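Local coordinates for DUF115 domain-containing protein (Magnetospirillum magneticum AMB-1, PDB 5MU5) that is a Maf-type glycosyltransferase involved in flagella formation, probably by attaching sugars to flagellin, at residues F406-V414 and T501-L511. Sequence-based numbering, arbitrary orientation.
Sequences FRELYLFGV and TRPLSSQSLRL
Glu408 opens the contact on strand 408-412, where the carboxylate oxygen OE2 at the end of its extended side chain lies 4.1 Å from CD2 of Leu511. The same oxygen takes a short hydrogen bond from Tyr410: OH to OE2 is 2.5 Å, made in the plane of the phenol ring and on the anti lone pair of the carboxylate. Tyr410 has its CG anti to the carbonyl carbon (chi1 -65°), which sends the ring out among three leucines of 501-511. CD1 of Leu509 sits over one face in a CH-pi contact, 4.0 Å from the ring centroid and 30° off the normal. CD2 of Leu504 meets the ring edge near its plane, 3.7 Å from CE2, while CD2 of Leu511 comes in obliquely, antiparallel to the Tyr410 side chain, 3.8 Å from CE1 of Tyr410. The ring also stacks with Phe490 of strand 488-491. At the phenol oxygen a water donates a hydrogen bond, 2.8 Å to OH, and weakly accepts from the backbone N of Arg510. The tip of Leu411 comes only loosely near CG2 of Thr501. Phe412 closes the strand, its edge turned to Leu509 and Ser506: CZ is 3.9 Å from CD1 of Leu509, so this one methyl serves the face of Tyr410 and the edge of Phe412 together. Ser506 offers only CB to the ring; its hydroxyl is hydrogen-bonded to Asp287.

Strand 408-412 belongs to the mixed sheet of the MptE-like region; strand 488-491 separates it from 502-503, so the segments meet through side chains. The chemistry is mainly apolar; the short bond probably favours an ionised Glu408 and anchors the phenol oxygen, while the leucines and Phe490 hold the ring's turn.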
ATOM      1  N   PHE A 406      27.624  -2.723   3.596  1.00 34.88           N
ATOM      2  CA  PHE A 406      28.300  -1.749   2.760  1.00 37.66           C
ATOM      3  C   PHE A 406      27.810  -0.338   3.074  1.00 37.00           C
ATOM      4  O   PHE A 406      26.647  -0.135   3.387  1.00 36.77           O
ATOM      5  CB  PHE A 406      28.129  -2.097   1.282  1.00 38.36           C
ATOM      6  CG  PHE A 406      28.724  -3.434   0.918  1.00 39.37           C
ATOM      7  CD1 PHE A 406      30.096  -3.573   0.768  1.00 40.15           C
ATOM      8  CD2 PHE A 406      27.928  -4.539   0.756  1.00 38.47           C
ATOM      9  CE1 PHE A 406      30.656  -4.800   0.468  1.00 42.13           C
ATOM     10  CE2 PHE A 406      28.476  -5.770   0.425  1.00 40.93           C
ATOM     11  CZ  PHE A 406      29.839  -5.899   0.269  1.00 42.51           C
ATOM     12  N   ARG A 407      28.729   0.619   3.026  1.00 37.58           N
ATOM     13  CA  ARG A 407      28.447   1.988   3.394  1.00 38.29           C
ATOM     14  C   ARG A 407      28.906   3.025   2.374  1.00 39.15           C
ATOM     15  O   ARG A 407      28.249   4.054   2.226  1.00 43.01           O
ATOM     16  CB  ARG A 407      29.030   2.267   4.767  1.00 39.64           C
ATOM     17  CG  ARG A 407      28.381   1.434   5.883  1.00 38.69           C
ATOM     18  CD  ARG A 407      26.947   1.873   6.138  1.00 37.27           C
ATOM     19  NE  ARG A 407      26.278   1.088   7.184  1.00 36.56           N
ATOM     20  CZ  ARG A 407      25.570  -0.016   6.983  1.00 37.27           C
ATOM     21  NH1 ARG A 407      25.415  -0.518   5.758  1.00 38.38           N
ATOM     22  NH2 ARG A 407      24.985  -0.616   8.007  1.00 36.69           N
ATOM     23  N   GLU A 408      29.993   2.747   1.661  1.00 37.58           N
ATOM     24  CA  GLU A 408      30.453   3.592   0.597  1.00 37.92           C
ATOM     25  C   GLU A 408      29.868   3.010  -0.686  1.00 38.19           C
ATOM     26  O   GLU A 408      30.214   1.914  -1.102  1.00 41.37           O
ATOM     27  CB  GLU A 408      31.970   3.635   0.566  1.00 39.09           C
ATOM     28  CG  GLU A 408      32.531   4.745  -0.325  1.00 41.42           C
ATOM     29  CD  GLU A 408      34.053   4.717  -0.415  1.00 43.74           C
ATOM     30  OE1 GLU A 408      34.693   4.292   0.562  1.00 50.10           O
ATOM     31  OE2 GLU A 408      34.616   5.129  -1.446  1.00 43.82           O
ATOM     32  N   LEU A 409      28.953   3.744  -1.292  1.00 37.93           N
ATOM     33  CA  LEU A 409      28.184   3.255  -2.429  1.00 38.99           C
ATOM     34  C   LEU A 409      28.363   4.137  -3.627  1.00 36.06           C
ATOM     35  O   LEU A 409      28.330   5.346  -3.499  1.00 31.49           O
ATOM     36  CB  LEU A 409      26.690   3.291  -2.105  1.00 40.20           C
ATOM     37  CG  LEU A 409      26.015   2.147  -1.376  1.00 44.14           C
ATOM     38  CD1 LEU A 409      26.694   1.811  -0.066  1.00 45.02           C
ATOM     39  CD2 LEU A 409      24.566   2.522  -1.124  1.00 46.28           C
ATOM     40  N   TYR A 410      28.495   3.515  -4.794  1.00 36.57           N
ATOM     41  CA  TYR A 410      28.561   4.238  -6.050  1.00 35.75           C
ATOM     42  C   TYR A 410      27.474   3.718  -6.960  1.00 36.50           C
ATOM     43  O   TYR A 410      27.380   2.513  -7.210  1.00 36.19           O
ATOM     44  CB  TYR A 410      29.925   4.078  -6.692  1.00 36.19           C
ATOM     45  CG  TYR A 410      31.015   4.700  -5.861  1.00 37.86           C
ATOM     46  CD1 TYR A 410      31.599   4.004  -4.820  1.00 37.55           C
ATOM     47  CD2 TYR A 410      31.438   6.002  -6.094  1.00 39.31           C
ATOM     48  CE1 TYR A 410      32.580   4.583  -4.041  1.00 37.55           C
ATOM     49  CE2 TYR A 410      32.427   6.585  -5.325  1.00 37.14           C
ATOM     50  CZ  TYR A 410      32.987   5.869  -4.300  1.00 37.74           C
ATOM     51  OH  TYR A 410      33.975   6.435  -3.536  1.00 37.88           O
ATOM     52  N   LEU A 411      26.637   4.626  -7.441  1.00 34.94           N
ATOM     53  CA  LEU A 411      25.604   4.257  -8.399  1.00 35.50           C
ATOM     54  C   LEU A 411      26.019   4.534  -9.844  1.00 33.97           C
ATOM     55  O   LEU A 411      26.456   5.619 -10.192  1.00 36.46           O
ATOM     56  CB  LEU A 411      24.306   4.990  -8.111  1.00 36.51           C
ATOM     57  CG  LEU A 411      23.775   4.975  -6.685  1.00 40.31           C
ATOM     58  CD1 LEU A 411      22.519   5.835  -6.678  1.00 41.32           C
ATOM     59  CD2 LEU A 411      23.494   3.578  -6.156  1.00 40.51           C
ATOM     60  N   PHE A 412      25.842   3.531 -10.684  1.00 34.21           N
ATOM     61  CA  PHE A 412      26.097   3.633 -12.100  1.00 33.37           C
ATOM     62  C   PHE A 412      24.862   3.104 -12.823  1.00 32.61           C
ATOM     63  O   PHE A 412      24.226   2.143 -12.369  1.00 34.62           O
ATOM     64  CB  PHE A 412      27.311   2.794 -12.485  1.00 35.46           C
ATOM     65  CG  PHE A 412      28.584   3.224 -11.827  1.00 34.22           C
ATOM     66  CD1 PHE A 412      28.951   2.695 -10.608  1.00 35.45           C
ATOM     67  CD2 PHE A 412      29.430   4.114 -12.452  1.00 33.64           C
ATOM     68  CE1 PHE A 412      30.148   3.063 -10.010  1.00 36.44           C
ATOM     69  CE2 PHE A 412      30.613   4.502 -11.862  1.00 34.21           C
ATOM     70  CZ  PHE A 412      30.979   3.973 -10.644  1.00 34.74           C
ATOM     71  N   GLY A 413      24.512   3.746 -13.927  1.00 32.06           N
ATOM     72  CA  GLY A 413      23.375   3.329 -14.732  1.00 32.73           C
ATOM     73  C   GLY A 413      22.047   3.390 -14.007  1.00 31.96           C
ATOM     74  O   GLY A 413      21.133   2.644 -14.347  1.00 33.54           O
ATOM     75  N   VAL A 414      21.974   4.215 -12.966  1.00 32.52           N
ATOM     76  CA  VAL A 414      20.749   4.437 -12.203  1.00 32.22           C
ATOM     77  C   VAL A 414      20.279   5.815 -12.655  1.00 34.05           C
ATOM     78  O   VAL A 414      20.382   6.791 -11.916  1.00 35.93           O
ATOM     79  CB  VAL A 414      20.990   4.442 -10.697  1.00 32.45           C
ATOM     80  CG1 VAL A 414      19.665   4.555  -9.945  1.00 34.35           C
ATOM     81  CG2 VAL A 414      21.675   3.169 -10.282  1.00 32.36           C
ATOM     82  N   THR A 501      22.518  11.387  -1.843  1.00 35.91           N
ATOM     83  CA  THR A 501      23.640  10.969  -2.685  1.00 38.96           C
ATOM     84  C   THR A 501      24.377  12.211  -3.098  1.00 39.38           C
ATOM     85  O   THR A 501      23.782  13.272  -3.132  1.00 39.68           O
ATOM     86  CB  THR A 501      23.188  10.264  -4.000  1.00 38.31           C
ATOM     87  OG1 THR A 501      22.519  11.205  -4.848  1.00 38.58           O
ATOM     88  CG2 THR A 501      22.281   9.120  -3.721  1.00 37.70           C
ATOM     89  N   ARG A 502      25.662  12.100  -3.410  1.00 41.66           N
ATOM     90  CA  ARG A 502      26.408  13.245  -3.925  1.00 44.59           C
ATOM     91  C   ARG A 502      26.751  12.974  -5.380  1.00 41.50           C
ATOM     92  O   ARG A 502      27.223  11.913  -5.715  1.00 39.11           O
ATOM     93  CB  ARG A 502      27.684  13.515  -3.126  1.00 50.88           C
ATOM     94  CG  ARG A 502      27.550  14.577  -2.042  1.00 61.48           C
ATOM     95  CD  ARG A 502      28.897  15.222  -1.696  1.00 70.56           C
ATOM     96  NE  ARG A 502      29.859  14.247  -1.176  1.00 77.45           N
ATOM     97  CZ  ARG A 502      29.869  13.766   0.072  1.00 82.25           C
ATOM     98  NH1 ARG A 502      28.960  14.164   0.959  1.00 88.40           N
ATOM     99  NH2 ARG A 502      30.789  12.872   0.440  1.00 78.94           N
ATOM    100  N   PRO A 503      26.487  13.927  -6.262  1.00 38.83           N
ATOM    101  CA  PRO A 503      26.895  13.751  -7.647  1.00 38.18           C
ATOM    102  C   PRO A 503      28.395  13.557  -7.728  1.00 38.94           C
ATOM    103  O   PRO A 503      29.121  14.190  -6.994  1.00 42.56           O
ATOM    104  CB  PRO A 503      26.530  15.098  -8.284  1.00 37.10           C
ATOM    105  CG  PRO A 503      25.409  15.608  -7.445  1.00 37.33           C
ATOM    106  CD  PRO A 503      25.709  15.160  -6.054  1.00 37.75           C
ATOM    107  N   LEU A 504      28.860  12.711  -8.619  1.00 38.95           N
ATOM    108  CA  LEU A 504      30.283  12.470  -8.768  1.00 39.33           C
ATOM    109  C   LEU A 504      30.513  11.966 -10.166  1.00 39.28           C
ATOM    110  O   LEU A 504      29.938  10.972 -10.558  1.00 38.09           O
ATOM    111  CB  LEU A 504      30.767  11.399  -7.788  1.00 40.82           C
ATOM    112  CG  LEU A 504      32.260  11.054  -7.882  1.00 41.50           C
ATOM    113  CD1 LEU A 504      33.114  12.200  -7.366  1.00 41.63           C
ATOM    114  CD2 LEU A 504      32.602   9.805  -7.100  1.00 43.51           C
ATOM    115  N   SER A 505      31.333  12.680 -10.920  1.00 41.06           N
ATOM    116  CA  SER A 505      31.777  12.240 -12.226  1.00 40.64           C
ATOM    117  C   SER A 505      32.655  11.018 -11.999  1.00 41.68           C
ATOM    118  O   SER A 505      33.492  11.018 -11.097  1.00 40.86           O
ATOM    119  CB  SER A 505      32.569  13.359 -12.885  1.00 42.48           C
ATOM    120  OG  SER A 505      33.330  12.863 -13.951  1.00 47.98           O
ATOM    121  N   SER A 506      32.456   9.969 -12.789  1.00 42.59           N
ATOM    122  CA  SER A 506      33.238   8.746 -12.634  1.00 44.38           C
ATOM    123  C   SER A 506      34.745   8.982 -12.885  1.00 46.72           C
ATOM    124  O   SER A 506      35.567   8.186 -12.442  1.00 46.52           O
ATOM    125  CB  SER A 506      32.691   7.614 -13.517  1.00 43.28           C
ATOM    126  OG  SER A 506      32.875   7.908 -14.876  1.00 45.51           O
ATOM    127  N   GLN A 507      35.098  10.075 -13.568  1.00 46.19           N
ATOM    128  CA  GLN A 507      36.497  10.456 -13.710  1.00 47.35           C
ATOM    129  C   GLN A 507      37.101  10.965 -12.398  1.00 44.66           C
ATOM    130  O   GLN A 507      38.300  10.986 -12.252  1.00 44.77           O
ATOM    131  CB  GLN A 507      36.665  11.537 -14.766  1.00 50.27           C
ATOM    132  CG  GLN A 507      36.225  11.132 -16.151  1.00 53.35           C
ATOM    133  CD  GLN A 507      36.697  12.143 -17.176  1.00 59.58           C
ATOM    134  OE1 GLN A 507      37.899  12.276 -17.408  1.00 68.25           O
ATOM    135  NE2 GLN A 507      35.765  12.863 -17.789  1.00 59.38           N
ATOM    136  N   SER A 508      36.280  11.400 -11.454  1.00 44.36           N
ATOM    137  CA  SER A 508      36.790  11.887 -10.166  1.00 46.18           C
ATOM    138  C   SER A 508      36.817  10.802  -9.111  1.00 46.05           C
ATOM    139  O   SER A 508      37.302  11.043  -8.016  1.00 46.77           O
ATOM    140  CB  SER A 508      35.930  13.032  -9.639  1.00 47.51           C
ATOM    141  OG  SER A 508      36.015  14.156 -10.490  1.00 48.14           O
ATOM    142  N   LEU A 509      36.296   9.623  -9.433  1.00 44.44           N
ATOM    143  CA  LEU A 509      36.244   8.528  -8.479  1.00 47.62           C
ATOM    144  C   LEU A 509      37.640   8.032  -8.130  1.00 47.98           C
ATOM    145  O   LEU A 509      38.392   7.688  -9.018  1.00 50.65           O
ATOM    146  CB  LEU A 509      35.413   7.391  -9.066  1.00 48.70           C
ATOM    147  CG  LEU A 509      35.251   6.090  -8.284  1.00 50.67           C
ATOM    148  CD1 LEU A 509      33.915   5.437  -8.624  1.00 51.15           C
ATOM    149  CD2 LEU A 509      36.395   5.124  -8.549  1.00 50.34           C
ATOM    150  N   ARG A 510      37.980   8.026  -6.842  1.00 49.11           N
ATOM    151  CA  ARG A 510      39.245   7.455  -6.338  1.00 51.54           C
ATOM    152  C   ARG A 510      38.871   6.594  -5.147  1.00 49.37           C
ATOM    153  O   ARG A 510      38.242   7.079  -4.213  1.00 50.17           O
ATOM    154  CB  ARG A 510      40.234   8.522  -5.837  1.00 53.99           C
ATOM    155  CG  ARG A 510      40.766   9.502  -6.872  1.00 60.92           C
ATOM    156  CD  ARG A 510      41.639   8.837  -7.939  1.00 64.50           C
ATOM    157  NE  ARG A 510      42.165   9.819  -8.889  1.00 68.51           N
ATOM    158  CZ  ARG A 510      41.465  10.394  -9.869  1.00 72.35           C
ATOM    159  NH1 ARG A 510      40.174  10.116 -10.060  1.00 71.02           N
ATOM    160  NH2 ARG A 510      42.057  11.274 -10.666  1.00 76.44           N
ATOM    161  N   LEU A 511      39.268   5.334  -5.160  1.00 48.09           N
ATOM    162  CA  LEU A 511      38.946   4.428  -4.072  1.00 46.41           C
ATOM    163  C   LEU A 511      40.149   4.247  -3.160  1.00 49.40           C
ATOM    164  O   LEU A 511      41.279   4.384  -3.592  1.00 54.28           O
ATOM    165  CB  LEU A 511      38.509   3.082  -4.635  1.00 44.02           C
ATOM    166  CG  LEU A 511      37.360   3.129  -5.642  1.00 43.19           C
ATOM    167  CD1 LEU A 511      37.103   1.716  -6.154  1.00 43.19           C
ATOM    168  CD2 LEU A 511      36.104   3.729  -5.029  1.00 40.48           C
TER
HETATM  169  O   HOH W   1      35.341   8.588  -4.749  1.00 42.92           O